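457aa long hypothetical protein (Pyrococcus horikoshii, PDB 2CSU) is of unknown function but combines a Rossmann-type CoA-binding domain with two domains related to those of the succinyl-CoA ligase family. Local coordinates at residues A[150-155]-A[281-286]; A[260-265]-A[270-275]; A[337-342]-A[346-351]; A[429-434]-A[438-443]. All blocks are in the same frame, centred on the assembly; numbering follows the deposited sequence.

Contacts 1, 2 and 4 are buried, and contact 3 lies at the surface. Contacts 1 and 2 belong to the flavodoxin-like domain. Contact 1 sets a central strand of its sheet against a helix end, and contact 2 sets an edge strand against a helix. They touch through M282 and L271. Contact 4 belongs to the Ligase-CoA domain but meets contact 1 directly, so the two join the domains. Contact 3 shares the sheet of contact 4, with centres about 22 Å apart. The chemistry follows the place. Contact 1 has no hydrogen bond across its segments. Contacts 2 and 4 add one backbone hydrogen bond each. Contact 3 is held mainly by a backbone hairpin pair.

Contact 1. Residues A[150-155]-A[281-286]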
loop_
_atom_site.group_PDB
_atom_site.type_symbol
_atom_site.label_atom_id
_atom_site.label_comp_id
_atom_site.label_asym_id
_atom_site.label_seq_id
_atom_site.Cartn_x
_atom_site.Cartn_y
_atom_site.Cartn_z
ATOM N N GLY A 150 13.558 4.119 13.552
ATOM C CA GLY A 150 13.479 2.702 13.212
ATOM C C GLY A 150 14.858 2.035 13.191
ATOM O O GLY A 150 15.884 2.627 13.497
ATOM N N ASN A 151 14.849 0.730 12.842
ATOM C CA ASN A 151 16.091 -0.035 12.879
ATOM C C ASN A 151 16.507 -0.570 11.499
ATOM O O ASN A 151 17.328 -1.473 11.377
ATOM C CB ASN A 151 15.922 -1.185 13.875
ATOM C CG ASN A 151 15.739 -0.643 15.270
ATOM O OD1 ASN A 151 14.632 -0.332 15.704
ATOM N ND2 ASN A 151 16.857 -0.579 16.010
ATOM N N VAL A 152 15.873 -0.018 10.438
ATOM C CA VAL A 152 16.320 -0.339 9.088
ATOM C C VAL A 152 17.181 0.780 8.486
ATOM O O VAL A 152 16.775 1.929 8.393
ATOM C CB VAL A 152 15.105 -0.561 8.199
ATOM C CG1 VAL A 152 15.548 -0.519 6.739
ATOM C CG2 VAL A 152 14.487 -1.915 8.495
ATOM N N ALA A 153 18.410 0.475 8.091
ATOM C CA ALA A 153 19.284 1.474 7.498
ATOM C C ALA A 153 18.985 1.439 6.006
ATOM O O ALA A 153 19.099 0.389 5.371
ATOM C CB ALA A 153 20.739 1.119 7.767
ATOM N N PHE A 154 18.606 2.576 5.442
ATOM C CA PHE A 154 18.260 2.616 4.027
ATOM C C PHE A 154 19.236 3.441 3.195
ATOM O O PHE A 154 19.464 4.618 3.472
ATOM C CB PHE A 154 16.825 3.155 3.885
ATOM C CG PHE A 154 16.369 3.365 2.461
ATOM C CD1 PHE A 154 16.621 2.413 1.469
ATOM C CD2 PHE A 154 15.623 4.490 2.129
ATOM C CE1 PHE A 154 16.128 2.580 0.165
ATOM C CE2 PHE A 154 15.126 4.667 0.834
ATOM C CZ PHE A 154 15.382 3.701 -0.150
ATOM N N ILE A 155 19.831 2.797 2.195
ATOM C CA ILE A 155 20.774 3.450 1.286
ATOM C C ILE A 155 20.156 3.513 -0.107
ATOM O O ILE A 155 19.874 2.487 -0.732
ATOM C CB ILE A 155 22.107 2.681 1.174
ATOM C CG1 ILE A 155 22.761 2.541 2.548
ATOM C CG2 ILE A 155 23.061 3.436 0.233
ATOM C CD1 ILE A 155 24.056 1.715 2.534
ATOM N N SER A 281 9.163 -4.362 3.484
ATOM C CA SER A 281 8.530 -5.423 4.250
ATOM C C SER A 281 9.553 -6.453 4.706
ATOM O O SER A 281 9.489 -6.948 5.840
ATOM C CB SER A 281 7.439 -6.105 3.421
ATOM O OG SER A 281 6.505 -5.171 2.894
HETATM N N MSE A 282 10.507 -6.748 3.828
HETATM C CA MSE A 282 11.498 -7.774 4.125
HETATM C C MSE A 282 12.541 -7.284 5.133
HETATM O O MSE A 282 13.100 -8.040 5.916
HETATM C CB MSE A 282 12.196 -8.158 2.819
HETATM C CG MSE A 282 11.353 -9.099 1.956
HETATM SE SE MSE A 282 12.037 -9.312 0.308
HETATM C CE MSE A 282 13.693 -9.820 0.792
ATOM N N ALA A 283 12.822 -5.971 5.068
ATOM C CA ALA A 283 13.914 -5.424 5.866
ATOM C C ALA A 283 13.527 -5.205 7.331
ATOM O O ALA A 283 14.312 -5.407 8.250
ATOM C CB ALA A 283 14.343 -4.099 5.234
ATOM N N ARG A 284 12.283 -4.737 7.533
ATOM C CA ARG A 284 11.890 -4.359 8.884
ATOM C C ARG A 284 11.299 -5.546 9.646
ATOM O O ARG A 284 10.674 -5.399 10.689
ATOM C CB ARG A 284 10.854 -3.239 8.783
ATOM C CG ARG A 284 9.505 -3.738 8.268
ATOM C CD ARG A 284 8.350 -2.828 8.701
ATOM N NE ARG A 284 7.267 -2.862 7.712
ATOM C CZ ARG A 284 6.007 -2.931 8.178
ATOM N NH1 ARG A 284 5.782 -2.961 9.481
ATOM N NH2 ARG A 284 4.986 -2.966 7.318
ATOM N N ALA A 285 11.508 -6.745 9.073
ATOM C CA ALA A 285 11.040 -7.950 9.746
ATOM C C ALA A 285 12.101 -8.498 10.696
ATOM O O ALA A 285 11.884 -9.442 11.447
ATOM C CB ALA A 285 10.712 -8.997 8.682
ATOM N N PHE A 286 13.301 -7.895 10.617
ATOM C CA PHE A 286 14.378 -8.377 11.474
ATOM C C PHE A 286 14.342 -7.710 12.851
ATOM O O PHE A 286 15.348 -7.583 13.536
ATOM C CB PHE A 286 15.709 -8.073 10.784
ATOM C CG PHE A 286 15.860 -8.939 9.567
ATOM C CD1 PHE A 286 16.311 -10.247 9.706
ATOM C CD2 PHE A 286 15.565 -8.429 8.314
ATOM C CE1 PHE A 286 16.466 -11.045 8.581
ATOM C CE2 PHE A 286 15.722 -9.237 7.190
ATOM C CZ PHE A 286 16.170 -10.546 7.319
#
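R284 meets V152 with its CA and CB, while its NH1 is gripped by two groups farther out, a salt bridge to E424 OE2 and a hydrogen bond to T430 O. Its guanidinium also makes a cation-pi contact with Y431. The charged end is therefore held by the next domain, and its aliphatic root stays against the strand. The torsions explain this split. CG of R284 lies between the backbone N and the carbonyl carbon (chi1 72°), and the chain then runs extended from CG to NE, away from V152.

No hydrogen bond crosses between the segments; the contact is made by valine methyls. V152 does the touching with one branch above all, CG2, which lies anti to its own carbonyl carbon. This methyl sits 3.5 Å from A283 O and 3.6 Å from R284 CA. It also reaches A283 CB at 3.9 Å. The other branch, V152 CG1, is 4.1 Å from A283 CB. One valine thus covers the last turn of the helix and the first residue beyond it.

The chain then makes a type I turn from A283 to F286. The turn brings A283 O to the edge of the F286 ring, in its plane, 3.3 Å from F286 CD2. This is a helix end laid on a central parallel strand, as in the three-layer alpha/beta build of flavodoxin-like domains.

Contact 2. Residues A[260-265]-A[270-275]; sequences IYEAAF and VLVANT
The ring of F265 meets V270 CG1 and V272 CG2 obliquely, with E262 OE2 in plane at its edge. The CZ end of F265 in turn lies in plane at the edge of the Y261 ring. F265 CB packs on the strand, 3.7 Å from V270 CB and 3.8 Å from V272 CG2. Its CG is anti to the carbonyl carbon (chi1 -73°), which carries the ring past both valines rather than straight at them.

Each valine uses a different methyl. V270 turns CG1 to the phenyl group, and V272 turns CG2. The second branch of V272, CG1, meets the carboxylate of E262, whose OE1 comes to 3.2 Å from it. E262 reaches this place because its chain bends at chi2 (-78°) and crosses the valine at about a right angle.

The backbone closes the contact near the C-terminal end of the helix. V270 N donates to F265 O at 2.9 Å, with a bent N-H...O angle of 138°. A water lies 2.8 Å from A273 O and weakly reaches E262 OE2.

Helix 258-267 forms the beta-alpha-beta crossover between parallel strands 232-236 and 271-273. The chemistry is mixed. A buried apolar patch and one backbone bond hold the last turns of the helix to the strand, while the partly exposed E262 carboxylate borders it, with a weak water link to A273 O.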
loop_
_atom_site.group_PDB
_atom_site.type_symbol
_atom_site.label_atom_id
_atom_site.label_comp_id
_atom_site.label_asym_id
_atom_site.label_seq_id
_atom_site.Cartn_x
_atom_site.Cartn_y
_atom_site.Cartn_z
ATOM N N ILE A 260 22.254 -10.876 -14.344
ATOM C CA ILE A 260 23.424 -11.340 -13.649
ATOM C C ILE A 260 23.541 -10.693 -12.239
ATOM O O ILE A 260 24.089 -11.265 -11.307
ATOM C CB ILE A 260 24.600 -10.999 -14.573
ATOM C CG1 ILE A 260 25.908 -11.561 -14.003
ATOM C CG2 ILE A 260 24.754 -9.473 -14.676
ATOM C CD1 ILE A 260 25.985 -13.084 -14.123
ATOM N N TYR A 261 23.021 -9.455 -12.142
ATOM C CA TYR A 261 23.062 -8.752 -10.865
ATOM C C TYR A 261 22.317 -9.521 -9.772
ATOM O O TYR A 261 22.771 -9.656 -8.643
ATOM C CB TYR A 261 22.421 -7.377 -11.061
ATOM C CG TYR A 261 23.475 -6.329 -11.065
ATOM C CD1 TYR A 261 24.085 -5.964 -12.262
ATOM C CD2 TYR A 261 23.857 -5.705 -9.877
ATOM C CE1 TYR A 261 25.061 -4.978 -12.273
ATOM C CE2 TYR A 261 24.839 -4.727 -9.887
ATOM C CZ TYR A 261 25.442 -4.365 -11.078
ATOM O OH TYR A 261 26.414 -3.383 -11.097
ATOM N N GLU A 262 21.110 -9.998 -10.131
ATOM C CA GLU A 262 20.311 -10.738 -9.162
ATOM C C GLU A 262 21.039 -11.991 -8.668
ATOM O O GLU A 262 21.137 -12.257 -7.477
ATOM C CB GLU A 262 18.989 -11.127 -9.828
ATOM C CG GLU A 262 18.283 -9.931 -10.468
ATOM C CD GLU A 262 17.593 -9.121 -9.394
ATOM O OE1 GLU A 262 16.511 -9.506 -8.973
ATOM O OE2 GLU A 262 18.147 -8.101 -8.985
ATOM N N ALA A 263 21.615 -12.760 -9.591
ATOM C CA ALA A 263 22.369 -13.959 -9.232
ATOM C C ALA A 263 23.555 -13.627 -8.332
ATOM O O ALA A 263 23.854 -14.358 -7.394
ATOM C CB ALA A 263 22.845 -14.673 -10.494
ATOM N N ALA A 264 24.238 -12.527 -8.623
ATOM C CA ALA A 264 25.373 -12.105 -7.809
ATOM C C ALA A 264 24.908 -11.767 -6.386
ATOM O O ALA A 264 25.592 -12.087 -5.410
ATOM C CB ALA A 264 26.046 -10.890 -8.435
ATOM N N PHE A 265 23.750 -11.113 -6.271
ATOM C CA PHE A 265 23.224 -10.763 -4.953
ATOM C C PHE A 265 22.948 -12.025 -4.158
ATOM O O PHE A 265 23.306 -12.123 -2.988
ATOM C CB PHE A 265 21.921 -9.962 -5.059
ATOM C CG PHE A 265 22.101 -8.546 -5.535
ATOM C CD1 PHE A 265 23.173 -7.780 -5.101
ATOM C CD2 PHE A 265 21.173 -7.970 -6.398
ATOM C CE1 PHE A 265 23.320 -6.461 -5.518
ATOM C CE2 PHE A 265 21.310 -6.652 -6.819
ATOM C CZ PHE A 265 22.385 -5.897 -6.378
ATOM N N VAL A 270 22.686 -11.750 -0.197
ATOM C CA VAL A 270 21.798 -10.600 -0.358
ATOM C C VAL A 270 20.401 -11.013 -0.804
ATOM O O VAL A 270 20.231 -11.700 -1.816
ATOM C CB VAL A 270 22.362 -9.599 -1.396
ATOM C CG1 VAL A 270 21.398 -8.422 -1.576
ATOM C CG2 VAL A 270 23.727 -9.094 -0.939
ATOM N N LEU A 271 19.404 -10.574 -0.052
ATOM C CA LEU A 271 18.018 -10.900 -0.362
ATOM C C LEU A 271 17.527 -9.877 -1.371
ATOM O O LEU A 271 17.816 -8.687 -1.256
ATOM C CB LEU A 271 17.170 -10.868 0.918
ATOM C CG LEU A 271 17.840 -11.551 2.126
ATOM C CD1 LEU A 271 16.948 -11.462 3.356
ATOM C CD2 LEU A 271 18.162 -13.000 1.784
ATOM N N VAL A 272 16.788 -10.339 -2.368
ATOM C CA VAL A 272 16.308 -9.441 -3.396
ATOM C C VAL A 272 14.829 -9.112 -3.293
ATOM O O VAL A 272 14.008 -9.966 -3.014
ATOM C CB VAL A 272 16.604 -10.013 -4.818
ATOM C CG1 VAL A 272 15.914 -9.169 -5.882
ATOM C CG2 VAL A 272 18.113 -10.039 -5.064
ATOM N N ALA A 273 14.512 -7.845 -3.517
ATOM C CA ALA A 273 13.137 -7.387 -3.488
ATOM C C ALA A 273 12.863 -6.895 -4.902
ATOM O O ALA A 273 13.774 -6.402 -5.571
ATOM C CB ALA A 273 12.977 -6.234 -2.472
ATOM N N ASN A 274 11.629 -7.030 -5.367
ATOM C CA ASN A 274 11.304 -6.572 -6.710
ATOM C C ASN A 274 10.434 -5.330 -6.681
ATOM O O ASN A 274 10.137 -4.769 -7.731
ATOM C CB ASN A 274 10.617 -7.674 -7.500
ATOM C CG ASN A 274 11.332 -8.999 -7.367
ATOM O OD1 ASN A 274 12.503 -9.132 -7.754
ATOM N ND2 ASN A 274 10.643 -9.987 -6.803
ATOM N N THR A 275 10.010 -4.918 -5.483
ATOM C CA THR A 275 9.219 -3.699 -5.329
ATOM C C THR A 275 9.642 -2.960 -4.060
ATOM O O THR A 275 10.338 -3.509 -3.196
ATOM C CB THR A 275 7.693 -3.954 -5.208
ATOM O OG1 THR A 275 7.402 -4.499 -3.919
ATOM C CG2 THR A 275 7.195 -4.902 -6.307
HETATM O O HOH W 1 15.515 -6.342 -7.734
#

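Contact 3. Residues A[337-342]-A[346-351]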
loop_
_atom_site.group_PDB
_atom_site.type_symbol
_atom_site.label_atom_id
_atom_site.label_comp_id
_atom_site.label_asym_id
_atom_site.label_seq_id
_atom_site.Cartn_x
_atom_site.Cartn_y
_atom_site.Cartn_z
ATOM N N PRO A 337 -17.487 -23.928 16.917
ATOM C CA PRO A 337 -17.662 -25.215 16.243
ATOM C C PRO A 337 -17.158 -25.217 14.789
ATOM O O PRO A 337 -16.594 -26.189 14.306
ATOM C CB PRO A 337 -19.144 -25.575 16.288
ATOM C CG PRO A 337 -19.784 -24.731 17.379
ATOM C CD PRO A 337 -18.765 -23.503 17.475
HETATM N N MSE A 338 -17.413 -24.105 14.066
HETATM C CA MSE A 338 -16.979 -24.058 12.664
HETATM C C MSE A 338 -15.574 -23.469 12.509
HETATM O O MSE A 338 -15.208 -22.906 11.485
HETATM C CB MSE A 338 -17.983 -23.228 11.860
HETATM C CG MSE A 338 -18.712 -24.063 10.803
HETATM SE SE MSE A 338 -19.939 -25.159 11.531
HETATM C CE MSE A 338 -19.247 -26.722 10.964
ATOM N N ALA A 339 -14.790 -23.582 13.596
ATOM C CA ALA A 339 -13.427 -23.068 13.558
ATOM C C ALA A 339 -12.454 -24.093 12.971
ATOM O O ALA A 339 -12.576 -25.293 13.184
ATOM C CB ALA A 339 -13.011 -22.723 14.989
ATOM N N ALA A 340 -11.506 -23.589 12.169
ATOM C CA ALA A 340 -10.493 -24.486 11.624
ATOM C C ALA A 340 -9.284 -24.572 12.553
ATOM O O ALA A 340 -8.691 -23.574 12.950
ATOM C CB ALA A 340 -10.074 -23.959 10.252
ATOM N N VAL A 341 -8.949 -25.818 12.938
ATOM C CA VAL A 341 -7.845 -26.019 13.873
ATOM C C VAL A 341 -6.723 -26.867 13.261
ATOM O O VAL A 341 -5.896 -27.450 13.948
ATOM C CB VAL A 341 -8.392 -26.704 15.124
ATOM C CG1 VAL A 341 -9.438 -25.814 15.787
ATOM C CG2 VAL A 341 -9.025 -28.033 14.755
ATOM N N LYS A 342 -6.739 -26.958 11.917
ATOM C CA LYS A 342 -5.653 -27.650 11.233
ATOM C C LYS A 342 -4.452 -26.726 11.019
ATOM O O LYS A 342 -4.172 -25.838 11.812
ATOM C CB LYS A 342 -6.179 -28.147 9.885
ATOM C CG LYS A 342 -7.113 -27.137 9.220
ATOM C CD LYS A 342 -7.300 -27.409 7.726
ATOM C CE LYS A 342 -7.780 -26.170 6.961
ATOM N NZ LYS A 342 -7.454 -26.310 5.543
ATOM N N ASP A 346 -8.274 -21.074 12.024
ATOM C CA ASP A 346 -9.214 -19.999 11.761
ATOM C C ASP A 346 -10.229 -19.820 12.884
ATOM O O ASP A 346 -11.331 -20.354 12.853
ATOM C CB ASP A 346 -9.933 -20.269 10.438
ATOM C CG ASP A 346 -10.841 -19.086 10.133
ATOM O OD1 ASP A 346 -11.569 -19.159 9.141
ATOM O OD2 ASP A 346 -10.840 -18.131 10.904
HETATM N N MSE A 347 -9.806 -19.079 13.930
HETATM C CA MSE A 347 -10.800 -18.592 14.872
HETATM C C MSE A 347 -11.862 -17.813 14.102
HETATM O O MSE A 347 -11.598 -17.206 13.074
HETATM C CB MSE A 347 -10.119 -17.655 15.872
HETATM C CG MSE A 347 -8.683 -18.063 16.185
HETATM SE SE MSE A 347 -7.894 -16.943 17.346
HETATM C CE MSE A 347 -6.429 -16.570 16.376
ATOM N N ILE A 348 -13.104 -17.885 14.594
ATOM C CA ILE A 348 -14.172 -17.209 13.880
ATOM C C ILE A 348 -14.089 -15.690 14.056
ATOM O O ILE A 348 -13.255 -15.161 14.781
ATOM C CB ILE A 348 -15.506 -17.750 14.401
ATOM C CG1 ILE A 348 -15.503 -19.284 14.379
ATOM C CG2 ILE A 348 -16.656 -17.272 13.497
ATOM C CD1 ILE A 348 -14.879 -19.846 13.101
ATOM N N ALA A 349 -14.985 -15.040 13.318
ATOM C CA ALA A 349 -15.082 -13.587 13.319
ATOM C C ALA A 349 -15.391 -13.050 14.716
ATOM O O ALA A 349 -15.264 -11.853 14.979
ATOM C CB ALA A 349 -16.156 -13.145 12.341
ATOM N N SER A 350 -15.792 -13.943 15.611
ATOM C CA SER A 350 -16.116 -13.572 16.977
ATOM C C SER A 350 -14.891 -13.600 17.878
ATOM O O SER A 350 -14.971 -13.255 19.053
ATOM C CB SER A 350 -17.169 -14.526 17.538
ATOM O OG SER A 350 -16.759 -15.873 17.374
ATOM N N ALA A 351 -13.754 -14.014 17.334
ATOM C CA ALA A 351 -12.534 -14.084 18.127
ATOM C C ALA A 351 -12.244 -12.817 18.934
ATOM O O ALA A 351 -12.119 -11.709 18.388
ATOM C CB ALA A 351 -11.354 -14.403 17.237
#
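A340 and D346 form an antiparallel hydrogen-bonded pair in a short beta hairpin of the Ligase-CoA domain. This is the tight part of the contact. D346 N donates to A340 O at 2.7 Å, with an N-H...O angle of 139° and the donor tilted 19° from the carbonyl plane. The return bond, A340 N to D346 O, is weak at 3.3 Å. The pair is therefore held unevenly. On the shared face of the hairpin the two CB atoms lie together, A340 CB to D346 CB at 3.7 Å. D346 has CG anti to its backbone N, so its carboxylate stands off from A340 and only CB packs there. D346 O also receives a CA-H...O contact from A339 CA at 3.5 Å.

The other side is looser. P337 and M338 are exposed, and the selenomethionine side chain of M338 leads away from the hairpin. It packs on T102 of the second subunit. M347, by contrast, turns away from strand 340-341 and is buried against M299 and T359. Strand 344-346 joins the hairpin to parallel strand 295-300 of the main sheet.

I348 spans the border between the two parts. Its two side-chain torsions are both negative (chi1 -51°), which folds the chain back. Its CD1 tip thus rests 3.5 Å from M338 O and 3.9 Å from A339 CB.

Contact 4. Residues A[429-434]-A[438-443]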
loop_
_atom_site.group_PDB
_atom_site.type_symbol
_atom_site.label_atom_id
_atom_site.label_comp_id
_atom_site.label_asym_id
_atom_site.label_seq_id
_atom_site.Cartn_x
_atom_site.Cartn_y
_atom_site.Cartn_z
ATOM N N PRO A 429 6.482 -6.645 13.738
ATOM C CA PRO A 429 6.259 -6.041 12.417
ATOM C C PRO A 429 4.809 -6.313 12.019
ATOM O O PRO A 429 4.349 -7.449 12.086
ATOM C CB PRO A 429 7.253 -6.784 11.515
ATOM C CG PRO A 429 8.332 -7.205 12.460
ATOM C CD PRO A 429 7.555 -7.649 13.680
ATOM N N THR A 430 4.093 -5.275 11.611
ATOM C CA THR A 430 2.699 -5.436 11.230
ATOM C C THR A 430 2.439 -4.988 9.810
ATOM O O THR A 430 2.760 -3.860 9.415
ATOM C CB THR A 430 1.783 -4.684 12.206
ATOM O OG1 THR A 430 1.857 -5.325 13.486
ATOM C CG2 THR A 430 0.323 -4.696 11.717
ATOM N N TYR A 431 1.833 -5.882 9.046
ATOM C CA TYR A 431 1.559 -5.607 7.649
ATOM C C TYR A 431 0.084 -5.487 7.366
ATOM O O TYR A 431 -0.737 -5.885 8.176
ATOM C CB TYR A 431 2.201 -6.705 6.790
ATOM C CG TYR A 431 3.681 -6.846 7.078
ATOM C CD1 TYR A 431 4.137 -7.564 8.192
ATOM C CD2 TYR A 431 4.623 -6.212 6.274
ATOM C CE1 TYR A 431 5.502 -7.644 8.489
ATOM C CE2 TYR A 431 5.979 -6.281 6.565
ATOM C CZ TYR A 431 6.416 -6.995 7.667
ATOM O OH TYR A 431 7.767 -7.059 7.933
ATOM N N GLU A 432 -0.247 -4.946 6.202
ATOM C CA GLU A 432 -1.636 -4.752 5.821
ATOM C C GLU A 432 -1.953 -5.555 4.564
ATOM O O GLU A 432 -3.093 -5.565 4.102
ATOM C CB GLU A 432 -1.904 -3.244 5.599
ATOM C CG GLU A 432 -3.308 -2.885 5.112
ATOM C CD GLU A 432 -3.753 -1.474 5.525
ATOM O OE1 GLU A 432 -4.677 -0.918 4.882
ATOM O OE2 GLU A 432 -3.192 -0.927 6.505
ATOM N N ARG A 433 -0.944 -6.243 4.038
ATOM C CA ARG A 433 -1.094 -7.043 2.820
ATOM C C ARG A 433 -0.620 -8.486 2.964
ATOM O O ARG A 433 0.398 -8.754 3.581
ATOM C CB ARG A 433 -0.291 -6.435 1.668
ATOM C CG ARG A 433 -0.587 -4.984 1.341
ATOM C CD ARG A 433 0.178 -4.581 0.096
ATOM N NE ARG A 433 -0.149 -3.229 -0.322
ATOM C CZ ARG A 433 0.451 -2.135 0.135
ATOM N NH1 ARG A 433 1.426 -2.240 1.033
ATOM N NH2 ARG A 433 0.069 -0.935 -0.303
ATOM N N PRO A 434 -1.356 -9.434 2.380
ATOM C CA PRO A 434 -0.930 -10.829 2.478
ATOM C C PRO A 434 0.461 -10.996 1.861
ATOM O O PRO A 434 1.300 -11.707 2.405
ATOM C CB PRO A 434 -2.009 -11.568 1.693
ATOM C CG PRO A 434 -3.227 -10.775 2.016
ATOM C CD PRO A 434 -2.732 -9.346 1.860
ATOM N N ALA A 438 4.069 -12.131 3.794
ATOM C CA ALA A 438 4.729 -13.297 3.191
ATOM C C ALA A 438 6.169 -12.950 2.836
ATOM O O ALA A 438 7.075 -13.753 3.036
ATOM C CB ALA A 438 3.970 -13.767 1.915
ATOM N N SER A 439 6.390 -11.751 2.307
ATOM C CA SER A 439 7.748 -11.347 1.956
ATOM C C SER A 439 8.614 -11.293 3.195
ATOM O O SER A 439 9.782 -11.692 3.168
ATOM C CB SER A 439 7.749 -9.973 1.282
ATOM O OG SER A 439 7.052 -10.007 0.055
ATOM N N ALA A 440 8.038 -10.797 4.287
ATOM C CA ALA A 440 8.766 -10.681 5.544
ATOM C C ALA A 440 9.108 -12.056 6.067
ATOM O O ALA A 440 10.222 -12.289 6.541
ATOM C CB ALA A 440 7.933 -9.912 6.584
ATOM N N ALA A 441 8.131 -12.954 5.995
ATOM C CA ALA A 441 8.296 -14.335 6.437
ATOM C C ALA A 441 9.424 -14.983 5.646
ATOM O O ALA A 441 10.240 -15.732 6.192
ATOM C CB ALA A 441 7.010 -15.101 6.200
ATOM N N TYR A 442 9.448 -14.693 4.346
ATOM C CA TYR A 442 10.468 -15.221 3.447
ATOM C C TYR A 442 11.843 -14.667 3.806
ATOM O O TYR A 442 12.820 -15.407 3.845
ATOM C CB TYR A 442 10.144 -14.849 1.997
ATOM C CG TYR A 442 11.288 -15.116 1.035
ATOM C CD1 TYR A 442 11.590 -16.415 0.622
ATOM C CD2 TYR A 442 12.092 -14.073 0.573
ATOM C CE1 TYR A 442 12.670 -16.672 -0.234
ATOM C CE2 TYR A 442 13.173 -14.313 -0.273
ATOM C CZ TYR A 442 13.457 -15.616 -0.673
ATOM O OH TYR A 442 14.532 -15.861 -1.492
ATOM N N ALA A 443 11.919 -13.367 4.074
ATOM C CA ALA A 443 13.202 -12.762 4.408
ATOM C C ALA A 443 13.798 -13.351 5.682
ATOM O O ALA A 443 15.009 -13.524 5.776
ATOM C CB ALA A 443 13.066 -11.243 4.536
#
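Y431 places CG anti to its carbonyl carbon (chi1 -55°), and this sends the ring from the strand toward A440 on the helix. The phenol end does the touching. A440 CB lies 3.2 Å from Y431 OH and 3.5 Å from Y431 CZ. The methyl comes to the ring obliquely and is met by both ortho carbons of the phenol, with CE1 the closer at 3.8 Å. The hydroxyl comes right up to the helix at this alanine. Beside the alanine, the hydroxyl is hydrogen-bonded to S281 O of helix 276-283, so this buried group is satisfied.

The second point of contact is the first turn of the helix. A438 N donates to P434 O at 3.1 Å, with a fairly straight N-H...O angle of 153°. A438 CB also leans on that carbonyl, 3.4 Å from P434 O. R433 takes the N-cap position before this turn. Its NH1 forms a salt bridge with D436, and its NE another with D277 of the second subunit, so the helix start lies at the subunit interface.

Strand 430-431 runs parallel to strand 406-411 at the end of the sheet, and after two residues the chain enters helix 434-450. That helix packs between strand 406-411, helix 303-314 and helix 276-283 of the flavodoxin-like domain.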